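PDB 7C6O: cobalamin biosynthesis protein CobN from Mycobacterium tuberculosis, which is the large, catalytic subunit of cobaltochelatase, the enzyme that inserts cobalt into the corrin ring during cobalamin biosynthesis at the expense of ATP. Local coordinates for residues A134-I139 with H153-D158; H530-A535 with G559-L564; E711-L716 with A766-G771; R908-D913 with R917-A922. All blocks are in the same frame, centred on the assembly; numbering follows the deposited sequence. Where two conformers were deposited one is given.

The four contacts follow one another along a single chain and none touches another. Interaction 1 joins two helices beside the N-terminal parallel sheet, with its centre about 54 Å from the centre of the chain; the side chain of Ala137 lies about 13 Å from the bound sodium ion, too far for any part in coordinating it. Interactions 2 and 4 sit nearer the middle, about 20 Å and 23 Å from that centre and on opposite sides of it, their nearest atoms about 22 Å apart. Interaction 3 belongs to a helical region, about 24 Å from interaction 2 and 61 Å from interaction 1 between nearest atoms. Each is therefore a separate, local contact.

Interaction 1 (A134-I139 with H153-D158); sequences ALQAHI and HAFLCD
Gln136 lays the aliphatic part of its side chain against the ring of Phe155. Its CB makes the closest approach, 3.6 Å from CZ of Phe155. The next carbon, CG, stands over one face of the ring: Gln136 CG is 4.1 Å from the ring centroid and 26° off the ring normal, which meets the geometry of a CH-pi contact displaced toward the rim. The chain then bends at chi2, and the amide continues away from the ring, its plane turned 50° against that of the phenyl group. Only the methylene portion of Gln136 is thus used across this pair of segments; the Gln136 side chain also touches Pro170.

Phe155 reaches across from helix 146-161 with its CG anti to the backbone N (chi1 167°), and the two side chains cross at about a right angle. Helices 131-143 and 146-161 are consecutive, joined by a short turn, and they pack beside a four-stranded parallel sheet of strand order 2-1-3-4, consistent with a Rossmann-like alpha/beta arrangement. The backbones come closest at Ala137 and Leu156, whose CA atoms are 7.9 Å apart. Both of these residues rest on Val111 of the edge strand 110-114, and Leu156 reaches Ile84 and Val86 of strand 84-89 as well, so Ala137 and Leu156 face the sheet, while Phe155 reaches across between the two helices to Gln136. Ala137 N approaches the same ring obliquely, 4.3 Å from CE2 of Phe155. Phe167 meets the phenyl ring edge-to-face and Tyr140 meets it at an oblique tilt.

Interaction 2 (H530-A535 with G559-L564); sequences HHYLAA and GNLEWL
The flat ring of Tyr532 meets the amide of Asn560 at its edge, with Asn560 CG lying in the ring plane and the two planes turned 45° apart. Leu564 comes to the same ring obliquely, its CD1 3.6 Å from Tyr532 CE1. The tyrosine projects from helix 530-539, at the start of that helix, into the loop that follows strand 551-555 of a mixed sheet; the loop carries a short 3-10 turn at 561-563. This is a helix-to-loop contact within the CobN/magnesium chelatase family region, and nearly all of it passes through one side chain.

The reach is long: the nearest CA pair, Tyr532 and Leu561, is 9.5 Å apart. The tyrosine CG stands anti to the backbone N, and the ring spans that gap while Asn560 and Leu564 approach from the opposite direction. Asn560 CG sits between its own backbone N and carbonyl carbon (chi1 59°), which turns OD1 toward the phenol. Asn560 is itself held at its backbone N by Gln508 OE1, and Pro509 packs on the tyrosine.

The hydroxyl lies close to the backbone of Leu561, with Tyr532 OH 3.2 Å from Leu561 CA. The phenol donates a hydrogen bond to Asn560 OD1; the modelled 2.5 Å between Tyr532 OH and Asn560 OD1 is unusually short and its exact value uncertain, and Tyr532 OH stands 37° above the carbonyl plane of the amide.

Interaction 3 (E711-L716 with A766-G771); sequences EQELDL and ALQATG
One amide nitrogen, Gln768 NE2, carries the polar part of this contact, bonding both the carboxylate of Glu713 and, outside the two segments, the carbonyl O of Gly710. The bond to Glu713 is nearly straight: Gln768 NE2 lies 3.0 Å from Glu713 OE1, with an N-H...acceptor angle of 163°. Glu713 OE1 accepts through its anti lone pair and lies only 1° from the amide plane of Gln768, although carboxylate and amide planes are 48° apart. Trp772 NE1 gives the same oxygen a further, weak bond.

With CG anti to the backbone N and the chain extended beyond it, Gln768 spans the gap between the helices. Gln768 OE1 comes 3.9 Å from Leu714 CB. The contact thus ties helix 710-722 to the C-terminal end of helix 750-769, where Leu714 also packs on Val764 and Ala765.

That end is closed by a Schellman motif, with Gly771 at positive phi as the C-prime residue: Gly771 N bonds Gln768 O at 3.0 Å, and Trp772 N bonds Leu767 O. Thr770 OG1 also donates to Leu767 O, at 2.8 Å.

Interaction 4 (R908-D913 with R917-A922); sequences RPVWDD and RVIDLA
Backbone hydrogen bonds join Arg908 with Ala922 in both directions, forming an antiparallel hydrogen-bonded pair. Arg908 N reaches Ala922 O at 2.9 Å, and Ala922 N returns to Arg908 O. Val910 N then donates to Asp920 O at 3.0 Å. Val910 O receives Ile919 N at 2.8 Å with an N-H...acceptor angle of 171°, and Asp920 N only weakly at 3.4 Å. Asp912 N closes the series on Arg917 O at 2.9 Å.

Two residues, Ile919 and Asp920, therefore face Val910: a classic beta bulge, which shifts the register by one in the two-stranded hairpin of strands 907-911 and 918-923. Asp920 OD1 also accepts from Leu921 N.

Apolar contacts occupy both faces. On one, Val910 CG2 lies 3.9 Å from Ala922 CB. On the other, Trp911 and Val918 run side by side, with Val918 CG2 3.8 Å from Trp911 CD1; Trp911 NE1 is bonded to Pro851 O, and Pro909 CB sits over one face of the indole. Ile919 CG1, between its backbone N and carbonyl carbon (chi1 61°), comes 4.1 Å from Val910 CG1. Met954 of helix 949-963 touches Val918 and Leu921.

Charged ends pair outside the hairpin: Arg908 with Glu928 and Arg917 with Asp846.

Interaction 1 (A134-I139 with H153-D158)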
loop_
_atom_site.group_PDB
_atom_site.type_symbol
_atom_site.label_atom_id
_atom_site.label_comp_id
_atom_site.label_asym_id
_atom_site.label_seq_id
_atom_site.Cartn_x
_atom_site.Cartn_y
_atom_site.Cartn_z
ATOM N N ALA A 134 51.829 4.083 21.466
ATOM C CA ALA A 134 50.541 4.684 21.135
ATOM C C ALA A 134 50.253 4.593 19.641
ATOM O O ALA A 134 49.112 4.334 19.239
ATOM C CB ALA A 134 50.511 6.141 21.601
ATOM N N LEU A 135 51.273 4.800 18.805
ATOM C CA LEU A 135 51.065 4.763 17.361
ATOM C C LEU A 135 50.694 3.361 16.887
ATOM O O LEU A 135 49.827 3.205 16.021
ATOM C CB LEU A 135 52.314 5.271 16.640
ATOM C CG LEU A 135 52.624 6.762 16.814
ATOM C CD1 LEU A 135 54.070 7.070 16.449
ATOM C CD2 LEU A 135 51.668 7.616 15.986
ATOM N N GLN A 136 51.329 2.328 17.443
ATOM C CA GLN A 136 50.968 0.966 17.055
ATOM C C GLN A 136 49.580 0.599 17.571
ATOM O O GLN A 136 48.805 -0.057 16.865
ATOM C CB GLN A 136 52.017 -0.027 17.559
ATOM C CG GLN A 136 51.868 -1.452 17.004
ATOM C CD GLN A 136 52.408 -1.603 15.585
ATOM O OE1 GLN A 136 52.441 -0.648 14.812
ATOM N NE2 GLN A 136 52.841 -2.812 15.244
ATOM N N ALA A 137 49.247 1.016 18.795
ATOM C CA ALA A 137 47.893 0.806 19.300
ATOM C C ALA A 137 46.863 1.478 18.399
ATOM O O ALA A 137 45.785 0.923 18.155
ATOM C CB ALA A 137 47.773 1.331 20.731
ATOM N N HIS A 138 47.181 2.673 17.897
ATOM C CA HIS A 138 46.280 3.354 16.973
ATOM C C HIS A 138 45.966 2.475 15.769
ATOM O O HIS A 138 44.814 2.403 15.325
ATOM C CB HIS A 138 46.895 4.678 16.521
ATOM C CG HIS A 138 46.096 5.381 15.469
ATOM N ND1 HIS A 138 45.120 6.308 15.772
ATOM C CD2 HIS A 138 46.117 5.283 14.119
ATOM C CE1 HIS A 138 44.580 6.755 14.653
ATOM N NE2 HIS A 138 45.165 6.148 13.634
ATOM N N ILE A 139 46.975 1.782 15.243
ATOM C CA ILE A 139 46.773 0.946 14.064
ATOM C C ILE A 139 45.928 -0.276 14.406
ATOM O O ILE A 139 45.020 -0.645 13.650
ATOM C CB ILE A 139 48.134 0.557 13.459
ATOM C CG1 ILE A 139 48.881 1.814 13.003
ATOM C CG2 ILE A 139 47.950 -0.417 12.301
ATOM C CD1 ILE A 139 50.286 1.557 12.494
ATOM N N HIS A 153 45.879 -6.430 23.280
ATOM C CA HIS A 153 46.053 -6.676 24.707
ATOM C C HIS A 153 47.438 -7.241 24.995
ATOM O O HIS A 153 48.131 -6.783 25.911
ATOM C CB HIS A 153 44.964 -7.627 25.205
ATOM C CG HIS A 153 44.911 -7.761 26.693
ATOM N ND1 HIS A 153 45.901 -8.387 27.421
ATOM C CD2 HIS A 153 43.981 -7.358 27.593
ATOM C CE1 HIS A 153 45.585 -8.358 28.704
ATOM N NE2 HIS A 153 44.426 -7.740 28.835
ATOM N N ALA A 154 47.861 -8.232 24.209
ATOM C CA ALA A 154 49.173 -8.837 24.420
ATOM C C ALA A 154 50.294 -7.870 24.054
ATOM O O ALA A 154 51.319 -7.810 24.745
ATOM C CB ALA A 154 49.287 -10.127 23.611
ATOM N N PHE A 155 50.120 -7.111 22.970
ATOM C CA PHE A 155 51.119 -6.119 22.590
ATOM C C PHE A 155 51.347 -5.115 23.713
ATOM O O PHE A 155 52.490 -4.792 24.050
ATOM C CB PHE A 155 50.693 -5.398 21.309
ATOM C CG PHE A 155 51.499 -4.163 21.015
ATOM C CD1 PHE A 155 52.779 -4.264 20.489
ATOM C CD2 PHE A 155 50.985 -2.902 21.281
ATOM C CE1 PHE A 155 53.529 -3.133 20.227
ATOM C CE2 PHE A 155 51.728 -1.764 21.021
ATOM C CZ PHE A 155 53.003 -1.878 20.494
ATOM N N LEU A 156 50.263 -4.613 24.307
ATOM C CA LEU A 156 50.407 -3.605 25.350
ATOM C C LEU A 156 51.027 -4.192 26.610
ATOM O O LEU A 156 51.891 -3.564 27.232
ATOM C CB LEU A 156 49.052 -2.980 25.663
ATOM C CG LEU A 156 48.498 -2.111 24.537
ATOM C CD1 LEU A 156 47.092 -1.672 24.878
ATOM C CD2 LEU A 156 49.412 -0.917 24.313
ATOM N N CYS A 157 50.599 -5.394 27.000
ATOM C CA CYS A 157 51.170 -6.035 28.180
ATOM C C CYS A 157 52.666 -6.272 28.009
ATOM O O CYS A 157 53.466 -5.905 28.879
ATOM C CB CYS A 157 50.443 -7.350 28.464
ATOM S SG CYS A 157 48.777 -7.147 29.118
ATOM N N ASP A 158 53.066 -6.879 26.889
ATOM C CA ASP A 158 54.481 -7.174 26.677
ATOM C C ASP A 158 55.305 -5.900 26.544
ATOM O O ASP A 158 56.447 -5.841 27.014
ATOM C CB ASP A 158 54.663 -8.050 25.437
ATOM C CG ASP A 158 54.171 -9.469 25.642
ATOM O OD1 ASP A 158 53.572 -9.749 26.705
ATOM O OD2 ASP A 158 54.390 -10.303 24.737
#

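Interaction 2 (H530-A535 with G559-L564)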
loop_
_atom_site.group_PDB
_atom_site.type_symbol
_atom_site.label_atom_id
_atom_site.label_comp_id
_atom_site.label_asym_id
_atom_site.label_seq_id
_atom_site.Cartn_x
_atom_site.Cartn_y
_atom_site.Cartn_z
ATOM N N HIS A 530 -10.531 -23.479 10.085
ATOM C CA HIS A 530 -9.751 -24.674 9.780
ATOM C C HIS A 530 -9.801 -24.999 8.293
ATOM O O HIS A 530 -8.814 -25.481 7.728
ATOM C CB HIS A 530 -10.256 -25.870 10.592
ATOM C CG HIS A 530 -10.079 -25.725 12.073
ATOM N ND1 HIS A 530 -8.841 -25.716 12.681
ATOM C CD2 HIS A 530 -10.988 -25.603 13.069
ATOM C CE1 HIS A 530 -8.996 -25.588 13.987
ATOM N NE2 HIS A 530 -10.288 -25.516 14.248
ATOM N N HIS A 531 -10.940 -24.744 7.644
ATOM C CA HIS A 531 -11.036 -24.969 6.205
ATOM C C HIS A 531 -10.120 -24.021 5.438
ATOM O O HIS A 531 -9.443 -24.435 4.489
ATOM C CB HIS A 531 -12.486 -24.809 5.748
ATOM C CG HIS A 531 -12.673 -24.955 4.272
ATOM N ND1 HIS A 531 -12.823 -23.875 3.430
ATOM C CD2 HIS A 531 -12.729 -26.056 3.485
ATOM C CE1 HIS A 531 -12.968 -24.303 2.188
ATOM N NE2 HIS A 531 -12.913 -25.623 2.195
ATOM N N TYR A 532 -10.085 -22.749 5.840
ATOM C CA TYR A 532 -9.185 -21.788 5.210
ATOM C C TYR A 532 -7.736 -22.244 5.329
ATOM O O TYR A 532 -6.989 -22.251 4.343
ATOM C CB TYR A 532 -9.375 -20.407 5.846
ATOM C CG TYR A 532 -8.679 -19.274 5.123
ATOM C CD1 TYR A 532 -7.301 -19.102 5.217
ATOM C CD2 TYR A 532 -9.398 -18.367 4.358
ATOM C CE1 TYR A 532 -6.662 -18.072 4.563
ATOM C CE2 TYR A 532 -8.765 -17.327 3.696
ATOM C CZ TYR A 532 -7.398 -17.185 3.804
ATOM O OH TYR A 532 -6.757 -16.156 3.151
ATOM N N LEU A 533 -7.320 -22.631 6.537
ATOM C CA LEU A 533 -5.941 -23.061 6.743
ATOM C C LEU A 533 -5.649 -24.361 6.004
ATOM O O LEU A 533 -4.586 -24.504 5.390
ATOM C CB LEU A 533 -5.660 -23.214 8.237
ATOM C CG LEU A 533 -5.770 -21.933 9.066
ATOM C CD1 LEU A 533 -5.722 -22.247 10.555
ATOM C CD2 LEU A 533 -4.667 -20.958 8.690
ATOM N N ALA A 534 -6.582 -25.317 6.048
ATOM C CA ALA A 534 -6.369 -26.591 5.368
ATOM C C ALA A 534 -6.171 -26.398 3.870
ATOM O O ALA A 534 -5.313 -27.050 3.262
ATOM C CB ALA A 534 -7.542 -27.533 5.632
ATOM N N ALA A 535 -6.952 -25.503 3.260
ATOM C CA ALA A 535 -6.862 -25.302 1.819
ATOM C C ALA A 535 -5.487 -24.783 1.417
ATOM O O ALA A 535 -4.876 -25.285 0.466
ATOM C CB ALA A 535 -7.960 -24.346 1.355
ATOM N N GLY A 559 -6.750 -10.441 -2.943
ATOM C CA GLY A 559 -7.249 -11.498 -2.088
ATOM C C GLY A 559 -7.287 -11.094 -0.623
ATOM O O GLY A 559 -7.012 -9.955 -0.251
ATOM N N ASN A 560 -7.633 -12.065 0.227
ATOM C CA ASN A 560 -7.799 -11.799 1.649
ATOM C C ASN A 560 -6.662 -12.319 2.518
ATOM O O ASN A 560 -6.616 -11.978 3.705
ATOM C CB ASN A 560 -9.129 -12.383 2.160
ATOM C CG ASN A 560 -9.251 -13.891 1.945
ATOM O OD1 ASN A 560 -8.258 -14.612 1.846
ATOM N ND2 ASN A 560 -10.489 -14.372 1.883
ATOM N N LEU A 561 -5.749 -13.127 1.976
ATOM C CA LEU A 561 -4.700 -13.709 2.813
ATOM C C LEU A 561 -3.839 -12.627 3.454
ATOM O O LEU A 561 -3.566 -12.668 4.660
ATOM C CB LEU A 561 -3.838 -14.672 1.996
ATOM C CG LEU A 561 -2.772 -15.427 2.802
ATOM C CD1 LEU A 561 -2.646 -16.864 2.326
ATOM C CD2 LEU A 561 -1.418 -14.728 2.735
ATOM N N GLU A 562 -3.401 -11.646 2.660
ATOM C CA GLU A 562 -2.558 -10.587 3.204
ATOM C C GLU A 562 -3.326 -9.617 4.093
ATOM O O GLU A 562 -2.725 -8.661 4.595
ATOM C CB GLU A 562 -1.864 -9.826 2.068
ATOM C CG GLU A 562 -2.790 -9.044 1.136
ATOM C CD GLU A 562 -3.319 -9.871 -0.031
ATOM O OE1 GLU A 562 -3.473 -11.102 0.114
ATOM O OE2 GLU A 562 -3.579 -9.283 -1.103
ATOM N N TRP A 563 -4.623 -9.843 4.313
ATOM C CA TRP A 563 -5.425 -9.005 5.193
ATOM C C TRP A 563 -5.929 -9.762 6.415
ATOM O O TRP A 563 -6.768 -9.235 7.153
ATOM C CB TRP A 563 -6.598 -8.399 4.417
ATOM C CG TRP A 563 -6.137 -7.536 3.286
ATOM C CD1 TRP A 563 -5.967 -7.911 1.983
ATOM C CD2 TRP A 563 -5.752 -6.159 3.362
ATOM N NE1 TRP A 563 -5.510 -6.844 1.241
ATOM C CE2 TRP A 563 -5.370 -5.759 2.065
ATOM C CE3 TRP A 563 -5.697 -5.223 4.400
ATOM C CZ2 TRP A 563 -4.941 -4.463 1.778
ATOM C CZ3 TRP A 563 -5.271 -3.936 4.113
ATOM C CH2 TRP A 563 -4.899 -3.569 2.812
ATOM N N LEU A 564 -5.438 -10.978 6.647
ATOM C CA LEU A 564 -5.825 -11.742 7.818
ATOM C C LEU A 564 -5.256 -11.097 9.082
ATOM O O LEU A 564 -4.248 -10.387 9.029
ATOM C CB LEU A 564 -5.337 -13.183 7.701
ATOM C CG LEU A 564 -5.971 -14.060 6.619
ATOM C CD1 LEU A 564 -5.330 -15.438 6.628
ATOM C CD2 LEU A 564 -7.477 -14.162 6.816
#

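Interaction 3 (E711-L716 with A766-G771)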
loop_
_atom_site.group_PDB
_atom_site.type_symbol
_atom_site.label_atom_id
_atom_site.label_comp_id
_atom_site.label_asym_id
_atom_site.label_seq_id
_atom_site.Cartn_x
_atom_site.Cartn_y
_atom_site.Cartn_z
ATOM N N GLU A 711 -7.362 2.541 -31.877
ATOM C CA GLU A 711 -8.158 3.596 -31.259
ATOM C C GLU A 711 -8.045 3.573 -29.739
ATOM O O GLU A 711 -8.119 4.627 -29.096
ATOM C CB GLU A 711 -9.620 3.469 -31.689
ATOM N N GLN A 712 -7.867 2.389 -29.147
ATOM C CA GLN A 712 -7.704 2.312 -27.698
ATOM C C GLN A 712 -6.376 2.914 -27.261
ATOM O O GLN A 712 -6.287 3.532 -26.194
ATOM C CB GLN A 712 -7.819 0.863 -27.224
ATOM C CG GLN A 712 -9.169 0.218 -27.512
ATOM C CD GLN A 712 -9.297 -0.269 -28.947
ATOM O OE1 GLN A 712 -8.320 -0.714 -29.553
ATOM N NE2 GLN A 712 -10.503 -0.180 -29.498
ATOM N N GLU A 713 -5.330 2.742 -28.074
ATOM C CA GLU A 713 -4.063 3.412 -27.798
ATOM C C GLU A 713 -4.201 4.923 -27.929
ATOM O O GLU A 713 -3.643 5.674 -27.123
ATOM C CB GLU A 713 -2.976 2.891 -28.740
ATOM C CG GLU A 713 -1.616 3.540 -28.545
ATOM C CD GLU A 713 -0.588 3.049 -29.549
ATOM O OE1 GLU A 713 -0.866 3.106 -30.766
ATOM O OE2 GLU A 713 0.494 2.598 -29.119
ATOM N N LEU A 714 -4.941 5.385 -28.941
ATOM C CA LEU A 714 -5.138 6.819 -29.128
ATOM C C LEU A 714 -5.873 7.435 -27.942
ATOM O O LEU A 714 -5.447 8.461 -27.400
ATOM C CB LEU A 714 -5.896 7.070 -30.433
ATOM C CG LEU A 714 -6.505 8.452 -30.682
ATOM C CD1 LEU A 714 -5.450 9.535 -30.642
ATOM C CD2 LEU A 714 -7.236 8.473 -32.017
ATOM N N ASP A 715 -6.977 6.812 -27.519
ATOM C CA ASP A 715 -7.746 7.342 -26.395
ATOM C C ASP A 715 -6.933 7.337 -25.106
ATOM O O ASP A 715 -6.985 8.295 -24.327
ATOM C CB ASP A 715 -9.033 6.539 -26.211
ATOM C CG ASP A 715 -10.123 6.948 -27.184
ATOM O OD1 ASP A 715 -10.365 8.165 -27.334
ATOM O OD2 ASP A 715 -10.738 6.051 -27.797
ATOM N N LEU A 716 -6.181 6.262 -24.859
ATOM C CA LEU A 716 -5.398 6.188 -23.630
ATOM C C LEU A 716 -4.284 7.227 -23.619
ATOM O O LEU A 716 -4.066 7.902 -22.605
ATOM C CB LEU A 716 -4.835 4.779 -23.455
ATOM C CG LEU A 716 -4.061 4.503 -22.165
ATOM C CD1 LEU A 716 -4.888 4.883 -20.950
ATOM C CD2 LEU A 716 -3.660 3.039 -22.103
ATOM N N ALA A 766 -2.640 11.955 -35.715
ATOM C CA ALA A 766 -1.649 12.139 -36.768
ATOM C C ALA A 766 -0.290 11.602 -36.339
ATOM O O ALA A 766 0.409 10.960 -37.133
ATOM C CB ALA A 766 -1.553 13.615 -37.149
ATOM N N LEU A 767 0.101 11.854 -35.086
ATOM C CA LEU A 767 1.355 11.311 -34.577
ATOM C C LEU A 767 1.329 9.789 -34.575
ATOM O O LEU A 767 2.327 9.140 -34.916
ATOM C CB LEU A 767 1.628 11.845 -33.171
ATOM C CG LEU A 767 2.934 11.391 -32.517
ATOM C CD1 LEU A 767 4.125 11.878 -33.329
ATOM C CD2 LEU A 767 3.020 11.884 -31.081
ATOM N N GLN A 768 0.193 9.201 -34.192
ATOM C CA GLN A 768 0.053 7.750 -34.241
ATOM C C GLN A 768 0.217 7.231 -35.664
ATOM O O GLN A 768 0.813 6.169 -35.881
ATOM C CB GLN A 768 -1.307 7.342 -33.675
ATOM C CG GLN A 768 -1.550 5.847 -33.658
ATOM C CD GLN A 768 -2.932 5.495 -33.145
ATOM O OE1 GLN A 768 -3.935 6.035 -33.614
ATOM N NE2 GLN A 768 -2.991 4.591 -32.174
ATOM N N ALA A 769 -0.298 7.974 -36.648
ATOM C CA ALA A 769 -0.220 7.542 -38.040
ATOM C C ALA A 769 1.210 7.500 -38.563
ATOM O O ALA A 769 1.475 6.792 -39.539
ATOM C CB ALA A 769 -1.072 8.456 -38.922
ATOM N N THR A 770 2.130 8.240 -37.949
ATOM C CA THR A 770 3.536 8.201 -38.326
ATOM C C THR A 770 4.307 7.108 -37.600
ATOM O O THR A 770 5.533 7.043 -37.729
ATOM C CB THR A 770 4.205 9.550 -38.049
ATOM O OG1 THR A 770 4.401 9.702 -36.635
ATOM C CG2 THR A 770 3.345 10.692 -38.565
ATOM N N GLY A 771 3.624 6.255 -36.844
ATOM C CA GLY A 771 4.323 5.315 -35.992
ATOM C C GLY A 771 4.936 5.963 -34.774
ATOM O O GLY A 771 5.982 5.509 -34.299
#

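Interaction 4 (R908-D913 with R917-A922)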
loop_
_atom_site.group_PDB
_atom_site.type_symbol
_atom_site.label_atom_id
_atom_site.label_comp_id
_atom_site.label_asym_id
_atom_site.label_seq_id
_atom_site.Cartn_x
_atom_site.Cartn_y
_atom_site.Cartn_z
ATOM N N ARG A 908 1.407 24.026 9.376
ATOM C CA ARG A 908 2.237 23.848 8.197
ATOM C C ARG A 908 3.303 22.790 8.452
ATOM O O ARG A 908 3.864 22.728 9.554
ATOM C CB ARG A 908 2.913 25.167 7.817
ATOM C CG ARG A 908 3.455 25.217 6.401
ATOM C CD ARG A 908 4.289 26.468 6.180
ATOM N NE ARG A 908 3.663 27.646 6.770
ATOM C CZ ARG A 908 2.784 28.422 6.145
ATOM N NH1 ARG A 908 2.420 28.146 4.901
ATOM N NH2 ARG A 908 2.268 29.474 6.766
ATOM N N PRO A 909 3.593 21.937 7.474
ATOM C CA PRO A 909 4.723 21.015 7.614
ATOM C C PRO A 909 6.045 21.756 7.489
ATOM O O PRO A 909 6.130 22.844 6.917
ATOM C CB PRO A 909 4.535 20.027 6.454
ATOM C CG PRO A 909 3.160 20.293 5.906
ATOM C CD PRO A 909 2.863 21.722 6.214
ATOM N N VAL A 910 7.086 21.141 8.045
ATOM C CA VAL A 910 8.453 21.645 7.960
ATOM C C VAL A 910 9.304 20.554 7.328
ATOM O O VAL A 910 9.392 19.442 7.862
ATOM C CB VAL A 910 9.006 22.047 9.338
ATOM C CG1 VAL A 910 10.450 22.511 9.218
ATOM C CG2 VAL A 910 8.146 23.139 9.953
ATOM N N TRP A 911 9.921 20.868 6.193
ATOM C CA TRP A 911 10.694 19.901 5.429
ATOM C C TRP A 911 12.189 20.112 5.625
ATOM O O TRP A 911 12.663 21.239 5.795
ATOM C CB TRP A 911 10.378 19.997 3.934
ATOM C CG TRP A 911 8.991 19.577 3.552
ATOM C CD1 TRP A 911 8.581 18.322 3.205
ATOM C CD2 TRP A 911 7.836 20.417 3.455
ATOM N NE1 TRP A 911 7.239 18.327 2.907
ATOM C CE2 TRP A 911 6.758 19.602 3.052
ATOM C CE3 TRP A 911 7.607 21.780 3.674
ATOM C CZ2 TRP A 911 5.471 20.104 2.865
ATOM C CZ3 TRP A 911 6.329 22.277 3.488
ATOM C CH2 TRP A 911 5.276 21.440 3.088
ATOM N N ASP A 912 12.928 19.007 5.595
ATOM C CA ASP A 912 14.372 19.031 5.398
ATOM C C ASP A 912 14.619 19.018 3.894
ATOM O O ASP A 912 14.338 18.020 3.225
ATOM C CB ASP A 912 15.034 17.835 6.076
ATOM C CG ASP A 912 16.518 17.751 5.785
ATOM O OD1 ASP A 912 17.303 18.434 6.477
ATOM O OD2 ASP A 912 16.902 17.007 4.859
ATOM N N ASP A 913 15.137 20.125 3.358
ATOM C CA ASP A 913 15.227 20.260 1.907
ATOM C C ASP A 913 16.185 19.257 1.275
ATOM O O ASP A 913 16.038 18.947 0.088
ATOM C CB ASP A 913 15.633 21.686 1.530
ATOM C CG ASP A 913 14.450 22.636 1.495
ATOM O OD1 ASP A 913 13.329 22.206 1.842
ATOM O OD2 ASP A 913 14.637 23.812 1.116
ATOM N N ARG A 917 12.262 15.045 3.615
ATOM C CA ARG A 917 11.433 14.439 4.642
ATOM C C ARG A 917 10.818 15.508 5.540
ATOM O O ARG A 917 11.380 16.591 5.734
ATOM C CB ARG A 917 12.258 13.446 5.466
ATOM C CG ARG A 917 12.733 12.247 4.640
ATOM C CD ARG A 917 13.490 11.213 5.461
ATOM N NE ARG A 917 13.343 9.879 4.880
ATOM C CZ ARG A 917 13.920 8.778 5.353
ATOM N NH1 ARG A 917 14.707 8.839 6.419
ATOM N NH2 ARG A 917 13.711 7.612 4.753
ATOM N N VAL A 918 9.635 15.203 6.067
ATOM C CA VAL A 918 8.964 16.089 7.013
ATOM C C VAL A 918 9.594 15.881 8.382
ATOM O O VAL A 918 9.637 14.757 8.893
ATOM C CB VAL A 918 7.452 15.827 7.053
ATOM C CG1 VAL A 918 6.786 16.746 8.070
ATOM C CG2 VAL A 918 6.842 16.020 5.671
ATOM N N ILE A 919 10.094 16.962 8.976
ATOM C CA ILE A 919 10.852 16.877 10.219
ATOM C C ILE A 919 10.201 17.621 11.373
ATOM O O ILE A 919 10.593 17.397 12.527
ATOM C CB ILE A 919 12.301 17.374 10.025
ATOM C CG1 ILE A 919 12.306 18.843 9.598
ATOM C CG2 ILE A 919 13.027 16.517 8.998
ATOM C CD1 ILE A 919 13.692 19.425 9.432
ATOM N N ASP A 920 9.224 18.489 11.120
ATOM C CA ASP A 920 8.601 19.252 12.194
ATOM C C ASP A 920 7.267 19.805 11.705
ATOM O O ASP A 920 6.855 19.582 10.563
ATOM C CB ASP A 920 9.524 20.377 12.675
ATOM C CG ASP A 920 9.401 20.637 14.163
ATOM O OD1 ASP A 920 8.349 20.297 14.745
ATOM O OD2 ASP A 920 10.358 21.180 14.753
ATOM N N LEU A 921 6.591 20.529 12.597
ATOM C CA LEU A 921 5.348 21.222 12.299
ATOM C C LEU A 921 5.456 22.658 12.792
ATOM O O LEU A 921 6.174 22.945 13.754
ATOM C CB LEU A 921 4.142 20.545 12.964
ATOM C CG LEU A 921 3.849 19.088 12.604
ATOM C CD1 LEU A 921 2.839 18.506 13.581
ATOM C CD2 LEU A 921 3.337 18.986 11.177
ATOM N N ALA A 922 4.732 23.553 12.130
ATOM C CA ALA A 922 4.748 24.962 12.493
ATOM C C ALA A 922 3.337 25.531 12.427
ATOM O O ALA A 922 2.775 25.671 11.334
ATOM C CB ALA A 922 5.687 25.748 11.577
#